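Local coordinates for protein polyketide biosynthesis enoyl-CoA isomerase PksI (Bacillus subtilis, PDB 4Q1K) that decarboxylates a 3-methylglutaconyl group tethered to the synthase PksL to a 3-methylcrotonyl group, an intermediate step in making the antibiotic bacillaene, at residues I35-N46 and V72-S83; D103-D111 and V130-V138. The protein carries 1 engineered substitution. One frame throughout, in Å; residues are numbered along the deposited sequence.

Contact 1 of 2, residues I35-N46 and V72-S83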
loop_
_atom_site.group_PDB
_atom_site.type_symbol
_atom_site.label_atom_id
_atom_site.label_comp_id
_atom_site.label_asym_id
_atom_site.label_seq_id
_atom_site.Cartn_x
_atom_site.Cartn_y
_atom_site.Cartn_z
ATOM N N ILE B 35 -29.956 -1.664 2.105
ATOM C CA ILE B 35 -30.365 -2.478 3.256
ATOM C C ILE B 35 -29.295 -2.233 4.342
ATOM O O ILE B 35 -28.094 -2.337 4.064
ATOM C CB ILE B 35 -30.474 -3.978 2.852
ATOM C CG1 ILE B 35 -31.043 -4.873 3.956
ATOM C CG2 ILE B 35 -29.154 -4.540 2.294
ATOM C CD1 ILE B 35 -32.390 -4.455 4.412
ATOM N N GLN B 36 -29.771 -1.945 5.525
ATOM C CA GLN B 36 -28.918 -1.763 6.711
ATOM C C GLN B 36 -29.009 -2.978 7.605
ATOM O O GLN B 36 -30.123 -3.449 7.941
ATOM C CB GLN B 36 -29.257 -0.456 7.425
ATOM C CG GLN B 36 -28.459 -0.218 8.725
ATOM C CD GLN B 36 -28.919 1.100 9.334
ATOM O OE1 GLN B 36 -28.570 2.140 8.824
ATOM N NE2 GLN B 36 -29.782 1.056 10.298
ATOM N N VAL B 37 -27.834 -3.543 7.913
ATOM C CA VAL B 37 -27.717 -4.689 8.857
ATOM C C VAL B 37 -27.153 -4.138 10.184
ATOM O O VAL B 37 -25.999 -3.778 10.244
ATOM C CB VAL B 37 -26.833 -5.819 8.295
ATOM C CG1 VAL B 37 -26.677 -7.016 9.289
ATOM C CG2 VAL B 37 -27.425 -6.350 6.965
ATOM N N LYS B 38 -28.009 -3.981 11.208
ATOM C CA LYS B 38 -27.544 -3.375 12.450
ATOM C C LYS B 38 -27.376 -4.477 13.501
ATOM O O LYS B 38 -28.371 -5.073 13.966
ATOM C CB LYS B 38 -28.596 -2.423 12.975
ATOM C CG LYS B 38 -28.142 -1.811 14.310
ATOM C CD LYS B 38 -29.134 -0.732 14.721
ATOM C CE LYS B 38 -28.864 -0.167 16.117
ATOM N NZ LYS B 38 -29.936 0.853 16.235
ATOM N N MET B 39 -26.156 -4.630 13.983
ATOM C CA MET B 39 -25.837 -5.607 15.055
ATOM C C MET B 39 -26.166 -4.933 16.396
ATOM O O MET B 39 -25.643 -3.831 16.700
ATOM C CB MET B 39 -24.321 -5.872 15.010
ATOM C CG MET B 39 -24.000 -6.556 13.691
ATOM S SD MET B 39 -22.275 -7.026 13.556
ATOM C CE MET B 39 -21.531 -5.381 13.273
ATOM N N GLN B 40 -26.966 -5.607 17.212
ATOM C CA GLN B 40 -27.425 -5.053 18.475
ATOM C C GLN B 40 -27.664 -6.159 19.513
ATOM O O GLN B 40 -28.742 -6.242 20.141
ATOM C CB GLN B 40 -28.641 -4.142 18.287
ATOM C CG GLN B 40 -29.789 -4.830 17.539
ATOM C CD GLN B 40 -31.072 -3.990 17.414
ATOM O OE1 GLN B 40 -32.163 -4.555 17.244
ATOM N NE2 GLN B 40 -30.957 -2.670 17.525
ATOM N N ASP B 41 -26.633 -6.986 19.696
ATOM C CA ASP B 41 -26.505 -7.859 20.882
ATOM C C ASP B 41 -25.912 -7.058 22.040
ATOM O O ASP B 41 -24.702 -7.046 22.236
ATOM C CB ASP B 41 -25.698 -9.100 20.559
ATOM C CG ASP B 41 -25.844 -10.166 21.654
ATOM O OD1 ASP B 41 -26.038 -9.769 22.817
ATOM O OD2 ASP B 41 -25.707 -11.342 21.313
ATOM N N ARG B 42 -26.778 -6.327 22.736
ATOM C CA ARG B 42 -26.369 -5.435 23.811
ATOM C C ARG B 42 -25.799 -6.198 25.014
ATOM O O ARG B 42 -24.830 -5.746 25.572
ATOM C CB ARG B 42 -27.515 -4.502 24.232
ATOM C CG ARG B 42 -28.093 -3.722 23.066
ATOM C CD ARG B 42 -29.107 -2.660 23.466
ATOM N NE ARG B 42 -29.644 -2.228 22.180
ATOM C CZ ARG B 42 -29.508 -1.035 21.638
ATOM N NH1 ARG B 42 -28.909 -0.045 22.314
ATOM N NH2 ARG B 42 -30.030 -0.851 20.418
ATOM N N THR B 43 -26.356 -7.379 25.315
ATOM C CA THR B 43 -25.845 -8.273 26.351
ATOM C C THR B 43 -24.380 -8.579 26.109
ATOM O O THR B 43 -23.585 -8.491 27.044
ATOM C CB THR B 43 -26.549 -9.626 26.361
ATOM O OG1 THR B 43 -27.905 -9.375 26.589
ATOM C CG2 THR B 43 -26.037 -10.509 27.528
ATOM N N HIS B 44 -23.997 -8.909 24.872
ATOM C CA HIS B 44 -22.612 -9.242 24.605
ATOM C C HIS B 44 -21.762 -8.148 23.952
ATOM O O HIS B 44 -20.682 -8.434 23.427
ATOM C CB HIS B 44 -22.535 -10.450 23.749
ATOM C CG HIS B 44 -23.158 -11.655 24.381
ATOM N ND1 HIS B 44 -24.528 -11.845 24.425
ATOM C CD2 HIS B 44 -22.599 -12.737 24.993
ATOM C CE1 HIS B 44 -24.791 -12.990 25.041
ATOM N NE2 HIS B 44 -23.644 -13.549 25.398
ATOM N N LYS B 45 -22.252 -6.910 23.925
ATOM C CA LYS B 45 -21.510 -5.815 23.252
ATOM C C LYS B 45 -21.113 -6.213 21.832
ATOM O O LYS B 45 -19.988 -5.934 21.355
ATOM C CB LYS B 45 -20.287 -5.445 24.088
ATOM C CG LYS B 45 -20.708 -4.993 25.488
ATOM C CD LYS B 45 -19.716 -5.518 26.500
ATOM C CE LYS B 45 -18.902 -4.389 27.091
ATOM N NZ LYS B 45 -19.688 -3.769 28.199
ATOM N N ASN B 46 -22.034 -6.877 21.113
ATOM C CA ASN B 46 -21.715 -7.314 19.733
ATOM C C ASN B 46 -20.562 -8.273 19.600
ATOM O O ASN B 46 -19.961 -8.421 18.531
ATOM C CB ASN B 46 -21.558 -6.087 18.780
ATOM C CG ASN B 46 -22.877 -5.482 18.382
ATOM O OD1 ASN B 46 -22.910 -4.428 17.691
ATOM N ND2 ASN B 46 -23.979 -6.084 18.830
ATOM N N VAL B 72 -25.175 -2.570 0.922
ATOM C CA VAL B 72 -25.475 -2.987 2.256
ATOM C C VAL B 72 -24.669 -2.143 3.250
ATOM O O VAL B 72 -23.472 -1.892 3.005
ATOM C CB VAL B 72 -24.994 -4.464 2.492
ATOM C CG1 VAL B 72 -25.195 -4.871 3.962
ATOM C CG2 VAL B 72 -25.621 -5.437 1.440
ATOM N N ILE B 73 -25.314 -1.677 4.328
ATOM C CA ILE B 73 -24.582 -1.002 5.417
ATOM C C ILE B 73 -24.603 -1.952 6.632
ATOM O O ILE B 73 -25.663 -2.263 7.119
ATOM C CB ILE B 73 -25.265 0.320 5.815
ATOM C CG1 ILE B 73 -25.357 1.303 4.606
ATOM C CG2 ILE B 73 -24.548 0.964 7.023
ATOM C CD1 ILE B 73 -26.287 2.506 4.879
ATOM N N LEU B 74 -23.418 -2.351 7.061
ATOM C CA LEU B 74 -23.201 -3.233 8.233
ATOM C C LEU B 74 -22.733 -2.308 9.375
ATOM O O LEU B 74 -21.745 -1.564 9.222
ATOM C CB LEU B 74 -22.144 -4.325 7.975
ATOM C CG LEU B 74 -21.712 -5.185 9.157
ATOM C CD1 LEU B 74 -22.986 -5.983 9.605
ATOM C CD2 LEU B 74 -20.651 -6.156 8.661
ATOM N N THR B 75 -23.474 -2.293 10.491
ATOM C CA THR B 75 -23.091 -1.325 11.560
ATOM C C THR B 75 -23.468 -1.879 12.897
ATOM O O THR B 75 -24.194 -2.922 12.956
ATOM C CB THR B 75 -23.804 0.050 11.336
ATOM O OG1 THR B 75 -23.165 1.081 12.142
ATOM C CG2 THR B 75 -25.375 0.004 11.648
ATOM N N GLY B 76 -23.072 -1.191 13.973
ATOM C CA GLY B 76 -23.316 -1.687 15.350
ATOM C C GLY B 76 -24.367 -0.840 16.059
ATOM O O GLY B 76 -25.239 -0.241 15.411
ATOM N N TYR B 77 -24.297 -0.767 17.394
ATOM C CA TYR B 77 -25.163 0.093 18.147
ATOM C C TYR B 77 -24.276 0.899 19.098
ATOM O O TYR B 77 -23.229 0.383 19.556
ATOM C CB TYR B 77 -26.266 -0.736 18.925
ATOM C CG TYR B 77 -25.612 -1.452 20.113
ATOM C CD1 TYR B 77 -25.656 -0.879 21.414
ATOM C CD2 TYR B 77 -24.907 -2.638 19.924
ATOM C CE1 TYR B 77 -25.013 -1.484 22.500
ATOM C CE2 TYR B 77 -24.228 -3.235 21.000
ATOM C CZ TYR B 77 -24.290 -2.641 22.260
ATOM O OH TYR B 77 -23.621 -3.241 23.316
ATOM N N ASP B 78 -24.737 2.123 19.399
ATOM C CA ASP B 78 -24.066 2.995 20.409
ATOM C C ASP B 78 -22.567 2.995 20.161
ATOM O O ASP B 78 -22.121 3.326 19.056
ATOM C CB ASP B 78 -24.398 2.516 21.844
ATOM C CG ASP B 78 -25.877 2.790 22.213
ATOM O OD1 ASP B 78 -26.576 3.506 21.440
ATOM O OD2 ASP B 78 -26.320 2.262 23.248
ATOM N N ASN B 79 -21.782 2.602 21.159
ATOM C CA ASN B 79 -20.332 2.594 21.043
ATOM C C ASN B 79 -19.621 1.301 20.556
ATOM O O ASN B 79 -18.401 1.187 20.665
ATOM C CB ASN B 79 -19.717 3.117 22.387
ATOM C CG ASN B 79 -20.104 2.239 23.565
ATOM O OD1 ASN B 79 -21.171 1.554 23.535
ATOM N ND2 ASN B 79 -19.255 2.200 24.601
ATOM N N TYR B 80 -20.335 0.293 20.028
ATOM C CA TYR B 80 -19.734 -0.990 19.646
ATOM C C TYR B 80 -20.080 -1.286 18.180
ATOM O O TYR B 80 -21.256 -1.332 17.809
ATOM C CB TYR B 80 -20.378 -2.132 20.497
ATOM C CG TYR B 80 -19.628 -2.166 21.862
ATOM C CD1 TYR B 80 -18.376 -2.769 21.935
ATOM C CD2 TYR B 80 -20.084 -1.446 22.956
ATOM C CE1 TYR B 80 -17.628 -2.749 23.114
ATOM C CE2 TYR B 80 -19.356 -1.428 24.168
ATOM C CZ TYR B 80 -18.137 -2.083 24.219
ATOM O OH TYR B 80 -17.319 -2.109 25.346
ATOM N N PHE B 81 -19.081 -1.517 17.400
ATOM C CA PHE B 81 -19.344 -2.099 16.088
ATOM C C PHE B 81 -19.462 -3.660 16.303
ATOM O O PHE B 81 -20.501 -4.269 16.113
ATOM C CB PHE B 81 -18.159 -1.812 15.099
ATOM C CG PHE B 81 -18.303 -2.521 13.768
ATOM C CD1 PHE B 81 -19.352 -2.128 12.870
ATOM C CD2 PHE B 81 -17.445 -3.591 13.418
ATOM C CE1 PHE B 81 -19.490 -2.778 11.608
ATOM C CE2 PHE B 81 -17.586 -4.274 12.198
ATOM C CZ PHE B 81 -18.606 -3.856 11.304
ATOM N N ALA B 82 -18.367 -4.286 16.732
ATOM C CA ALA B 82 -18.344 -5.752 16.863
ATOM C C ALA B 82 -17.128 -6.069 17.719
ATOM O O ALA B 82 -16.040 -5.535 17.509
ATOM C CB ALA B 82 -18.334 -6.526 15.514
ATOM N N SER B 83 -17.286 -6.993 18.669
ATOM C CA SER B 83 -16.254 -7.156 19.713
ATOM C C SER B 83 -15.553 -8.507 19.572
ATOM O O SER B 83 -14.744 -8.858 20.419
ATOM C CB SER B 83 -17.000 -7.188 21.089
ATOM O OG SER B 83 -17.285 -5.881 21.441
HETATM O O HOH W 1 -28.967 2.646 21.420
#
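Ile35 to Met39 runs alongside Val72 to Thr75, the two strand axes 4.6 Å apart at closest approach and 12° from parallel, with four backbone bonds alternating from Ile73 N to Ile35 O through to Met39 N to Thr75 O. These are neighbouring strands of the crotonase core sheet, joined by helix 50-65 in a beta-alpha-beta crossover. Val37 and Leu74 share one face of the pair, CG1 of the valine meeting CD1 of the leucine at 3.8 Å, and helix 50-65 covers Val37. On the other face lie Gln36 and Ile73, both packed on Leu205 of helix 201-215, together with Lys38 and Thr75, whose OG1 bonds to Ala119 O. Met39 bends at its last torsion (chi3 -74°), which brings its methyl over one face of the Phe81 ring, CE 3.8 Å from the centroid.

Past the strands both chains become loops, and the Tyr77 ring packs against the loop that holds Arg42 and Lys45. Arg42 lays its CG over one face of the Tyr77 ring, while Met39 O and Asn46 lie at the ring's edge. The guanidinium lies over the CB end of the same ring, its plane turned 49° from the ring's, and makes a long salt bridge, Arg42 NH1 to Asp78 OD2 at 3.6 Å. A water accepts from the same NH1 and donates to Asp78 OD1, so the ion pair is also bridged. Lys45 CB sits squarely over the centre of the Tyr80 ring, 3.8 Å from the centroid. Asp41 OD1 accepts from both N and ND1 of His44, one face of the carboxylate taking both donors; its OD2 goes to Ser49. The two loops are tied together at their far ends by Ser83, whose N reaches Asn46 O and whose OG donates to Lys45 O at 2.7 Å.

Contact 2 of 2, residues D103-D111 and V130-V138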
loop_
_atom_site.group_PDB
_atom_site.type_symbol
_atom_site.label_atom_id
_atom_site.label_comp_id
_atom_site.label_asym_id
_atom_site.label_seq_id
_atom_site.Cartn_x
_atom_site.Cartn_y
_atom_site.Cartn_z
ATOM N N ASP B 103 -18.177 -21.527 12.217
ATOM C CA ASP B 103 -19.252 -20.674 11.787
ATOM C C ASP B 103 -18.459 -19.643 11.057
ATOM O O ASP B 103 -17.470 -19.167 11.577
ATOM C CB ASP B 103 -19.945 -20.037 13.007
ATOM C CG ASP B 103 -20.957 -20.984 13.669
ATOM O OD1 ASP B 103 -21.905 -21.454 12.992
ATOM O OD2 ASP B 103 -20.797 -21.255 14.871
ATOM N N ASN B 104 -18.790 -19.361 9.819
ATOM C CA ASN B 104 -17.962 -18.394 9.148
ATOM C C ASN B 104 -18.682 -17.034 9.190
ATOM O O ASN B 104 -19.729 -16.870 8.582
ATOM C CB ASN B 104 -17.619 -18.825 7.727
ATOM C CG ASN B 104 -16.997 -17.708 6.941
ATOM O OD1 ASN B 104 -16.857 -16.578 7.454
ATOM N ND2 ASN B 104 -16.658 -17.980 5.703
ATOM N N LEU B 105 -18.177 -16.106 9.984
ATOM C CA LEU B 105 -18.721 -14.785 9.996
ATOM C C LEU B 105 -17.681 -13.885 9.322
ATOM O O LEU B 105 -18.013 -12.817 8.863
ATOM C CB LEU B 105 -18.985 -14.293 11.419
ATOM C CG LEU B 105 -19.887 -15.200 12.262
ATOM C CD1 LEU B 105 -19.863 -14.852 13.756
ATOM C CD2 LEU B 105 -21.290 -15.036 11.676
ATOM N N TYR B 106 -16.419 -14.313 9.259
ATOM C CA TYR B 106 -15.365 -13.377 8.789
ATOM C C TYR B 106 -15.581 -12.939 7.354
ATOM O O TYR B 106 -15.275 -11.803 7.015
ATOM C CB TYR B 106 -13.942 -13.977 8.898
ATOM C CG TYR B 106 -13.794 -15.379 8.376
ATOM C CD1 TYR B 106 -14.051 -16.470 9.223
ATOM C CD2 TYR B 106 -13.325 -15.621 7.070
ATOM C CE1 TYR B 106 -13.915 -17.759 8.775
ATOM C CE2 TYR B 106 -13.201 -16.907 6.612
ATOM C CZ TYR B 106 -13.495 -17.966 7.502
ATOM O OH TYR B 106 -13.394 -19.259 7.087
ATOM N N SER B 107 -16.129 -13.819 6.524
ATOM C CA SER B 107 -16.161 -13.513 5.089
ATOM C C SER B 107 -17.567 -13.119 4.615
ATOM O O SER B 107 -17.822 -13.050 3.441
ATOM C CB SER B 107 -15.636 -14.654 4.254
ATOM O OG SER B 107 -16.468 -15.796 4.299
ATOM N N LEU B 108 -18.490 -12.873 5.545
ATOM C CA LEU B 108 -19.818 -12.436 5.129
ATOM C C LEU B 108 -19.810 -11.318 4.098
ATOM O O LEU B 108 -20.598 -11.398 3.130
ATOM C CB LEU B 108 -20.653 -11.923 6.335
ATOM C CG LEU B 108 -21.074 -13.028 7.360
ATOM C CD1 LEU B 108 -21.605 -12.353 8.609
ATOM C CD2 LEU B 108 -22.114 -13.960 6.764
ATOM N N ALA B 109 -19.022 -10.227 4.305
ATOM C CA ALA B 109 -19.212 -9.116 3.432
ATOM C C ALA B 109 -18.509 -9.362 2.078
ATOM O O ALA B 109 -18.922 -8.859 1.060
ATOM C CB ALA B 109 -18.617 -7.850 4.096
ATOM N N LEU B 110 -17.418 -10.114 2.083
ATOM C CA LEU B 110 -16.725 -10.540 0.872
ATOM C C LEU B 110 -17.619 -11.465 0.032
ATOM O O LEU B 110 -17.592 -11.376 -1.193
ATOM C CB LEU B 110 -15.387 -11.231 1.241
ATOM C CG LEU B 110 -14.665 -11.820 -0.016
ATOM C CD1 LEU B 110 -14.189 -10.704 -0.911
ATOM C CD2 LEU B 110 -13.454 -12.609 0.446
ATOM N N ASP B 111 -18.394 -12.333 0.690
ATOM C CA ASP B 111 -19.245 -13.340 -0.053
ATOM C C ASP B 111 -20.481 -12.662 -0.594
ATOM O O ASP B 111 -21.108 -13.153 -1.523
ATOM C CB ASP B 111 -19.664 -14.487 0.869
ATOM C CG ASP B 111 -18.476 -15.362 1.288
ATOM O OD1 ASP B 111 -17.452 -15.323 0.591
ATOM O OD2 ASP B 111 -18.557 -15.980 2.362
ATOM N N VAL B 130 -11.930 -7.681 12.105
ATOM C CA VAL B 130 -11.585 -8.356 10.868
ATOM C C VAL B 130 -12.842 -8.557 9.970
ATOM O O VAL B 130 -12.774 -8.370 8.725
ATOM C CB VAL B 130 -10.975 -9.762 11.225
ATOM C CG1 VAL B 130 -10.854 -10.626 9.959
ATOM C CG2 VAL B 130 -9.668 -9.416 11.968
ATOM N N MET B 131 -13.970 -8.916 10.601
ATOM C CA MET B 131 -15.198 -9.069 9.803
ATOM C C MET B 131 -15.524 -7.777 9.049
ATOM O O MET B 131 -15.932 -7.834 7.843
ATOM C CB MET B 131 -16.388 -9.473 10.708
ATOM C CG MET B 131 -17.703 -9.415 9.893
ATOM S SD MET B 131 -19.082 -9.789 11.066
ATOM C CE MET B 131 -19.040 -8.292 12.053
ATOM N N GLY B 132 -15.311 -6.604 9.691
ATOM C CA GLY B 132 -15.579 -5.323 9.063
ATOM C C GLY B 132 -14.602 -5.041 7.935
ATOM O O GLY B 132 -14.992 -4.497 6.930
ATOM N N LEU B 133 -13.363 -5.483 8.081
ATOM C CA LEU B 133 -12.321 -5.188 7.059
ATOM C C LEU B 133 -12.577 -5.915 5.759
ATOM O O LEU B 133 -12.011 -5.539 4.693
ATOM C CB LEU B 133 -10.903 -5.580 7.567
ATOM C CG LEU B 133 -10.461 -4.779 8.769
ATOM C CD1 LEU B 133 -9.087 -5.362 9.184
ATOM C CD2 LEU B 133 -10.296 -3.287 8.380
ATOM N N PHE B 134 -13.385 -7.006 5.750
ATOM C CA PHE B 134 -13.726 -7.634 4.493
ATOM C C PHE B 134 -14.788 -6.931 3.705
ATOM O O PHE B 134 -15.089 -7.317 2.579
ATOM C CB PHE B 134 -14.244 -9.033 4.768
ATOM C CG PHE B 134 -13.122 -10.066 4.929
ATOM C CD1 PHE B 134 -12.487 -10.602 3.790
ATOM C CD2 PHE B 134 -12.696 -10.483 6.207
ATOM C CE1 PHE B 134 -11.431 -11.526 3.906
ATOM C CE2 PHE B 134 -11.716 -11.456 6.339
ATOM C CZ PHE B 134 -11.056 -11.956 5.177
ATOM N N ALA B 135 -15.375 -5.879 4.265
ATOM C CA ALA B 135 -16.361 -5.029 3.487
ATOM C C ALA B 135 -15.596 -4.193 2.448
ATOM O O ALA B 135 -14.380 -4.066 2.479
ATOM C CB ALA B 135 -17.091 -4.080 4.445
ATOM N N ASP B 136 -16.311 -3.767 1.376
ATOM C CA ASP B 136 -15.647 -3.164 0.215
ATOM C C ASP B 136 -15.285 -1.726 0.594
ATOM O O ASP B 136 -14.331 -1.180 0.088
ATOM C CB ASP B 136 -16.728 -3.093 -0.885
ATOM C CG ASP B 136 -17.223 -4.504 -1.229
ATOM O OD1 ASP B 136 -16.370 -5.307 -1.752
ATOM O OD2 ASP B 136 -18.305 -4.903 -0.752
ATOM N N ILE B 137 -16.067 -1.145 1.507
ATOM C CA ILE B 137 -15.795 0.242 1.990
ATOM C C ILE B 137 -15.788 0.239 3.489
ATOM O O ILE B 137 -16.765 -0.312 4.095
ATOM C CB ILE B 137 -16.840 1.233 1.490
ATOM C CG1 ILE B 137 -16.607 1.385 -0.021
ATOM C CG2 ILE B 137 -16.521 2.638 2.090
ATOM C CD1 ILE B 137 -17.789 1.993 -0.764
ATOM N N VAL B 138 -14.715 0.699 4.119
ATOM C CA VAL B 138 -14.718 0.636 5.638
ATOM C C VAL B 138 -14.717 2.059 6.182
ATOM O O VAL B 138 -13.928 2.836 5.714
ATOM C CB VAL B 138 -13.442 -0.088 6.116
ATOM C CG1 VAL B 138 -13.334 0.031 7.687
ATOM C CG2 VAL B 138 -13.471 -1.587 5.611
HETATM O O HOH W 2 -17.237 -9.879 6.440
#
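The ring of Phe134 is the main bump, wedged between the turn at Tyr106 and the side chain of Leu110. With CG anti to its own carbonyl carbon (chi1 -84°), it swings toward the 103-111 chain until CD2 lies 3.0 Å from Tyr106 O, a close approach to a carbonyl that has a polar partner in water. On the other flank CD1 meets Leu110 CB at 3.9 Å, and CD2 of the same leucine reaches along to CE1, so the hollow is part backbone and part aliphatic. A smaller bump comes from the residue before Leu110: the methyl of Ala109 presses on the backbone of Ala135, CB to CA 3.7 Å, and two small side chains here let helix 108-111 come close to the chain leaving helix 127-133. Both alanines also rest on Val116 of strand 116-120.

Helix 127-133 starts within the glycine-rich segment of the crotonase fold, which in relatives supplies an oxyanion-hole amide; the Tyr106 and His249 side chains, the latter the active-site residue, are about 9 Å apart. A water bridges the main chains, donating to Tyr106 O and to Met131 O and accepting from Ala109 N, each at 2.8 Å. Met131 lays its CG against Leu105 O at 3.6 Å, with SD also beside that carbonyl. The Tyr106 turn keeps its shape through Asn104, whose OD1 accepts from Ser107 N as an Asx motif while ND2 donates to Ser107 OG; that hydroxyl in turn donates to Asp111 OD2. Asn104 OD1 also lies 3.2 Å above the plane of the Tyr106 ring, over its centre. Asp136 OD2 takes Val116 N and pairs with Lys227, whose NZ also holds Ala109 O.

Both contacts reach the same core sheet and are mostly buried, their centres about 14 Å apart. Contact 1 forms between neighbouring strands, so it is rich in direct backbone bonds, and its loops run out to charged side chains at the surface. Contact 2 has no direct hydrogen bond between its segments: it is mainly apolar packing between two helix ends and their adjoining loops, with a shared water as its polar link. The two are in series along the chain yet meet through sulfur and ring: Met131 CE lies 3.8 Å from Met39 SD and also packs on Ala82 CB, while Phe81 CE2 touches Gly132 CA. Another subunit reaches contact 2, where its Leu179 packs on Asp136, but not contact 1.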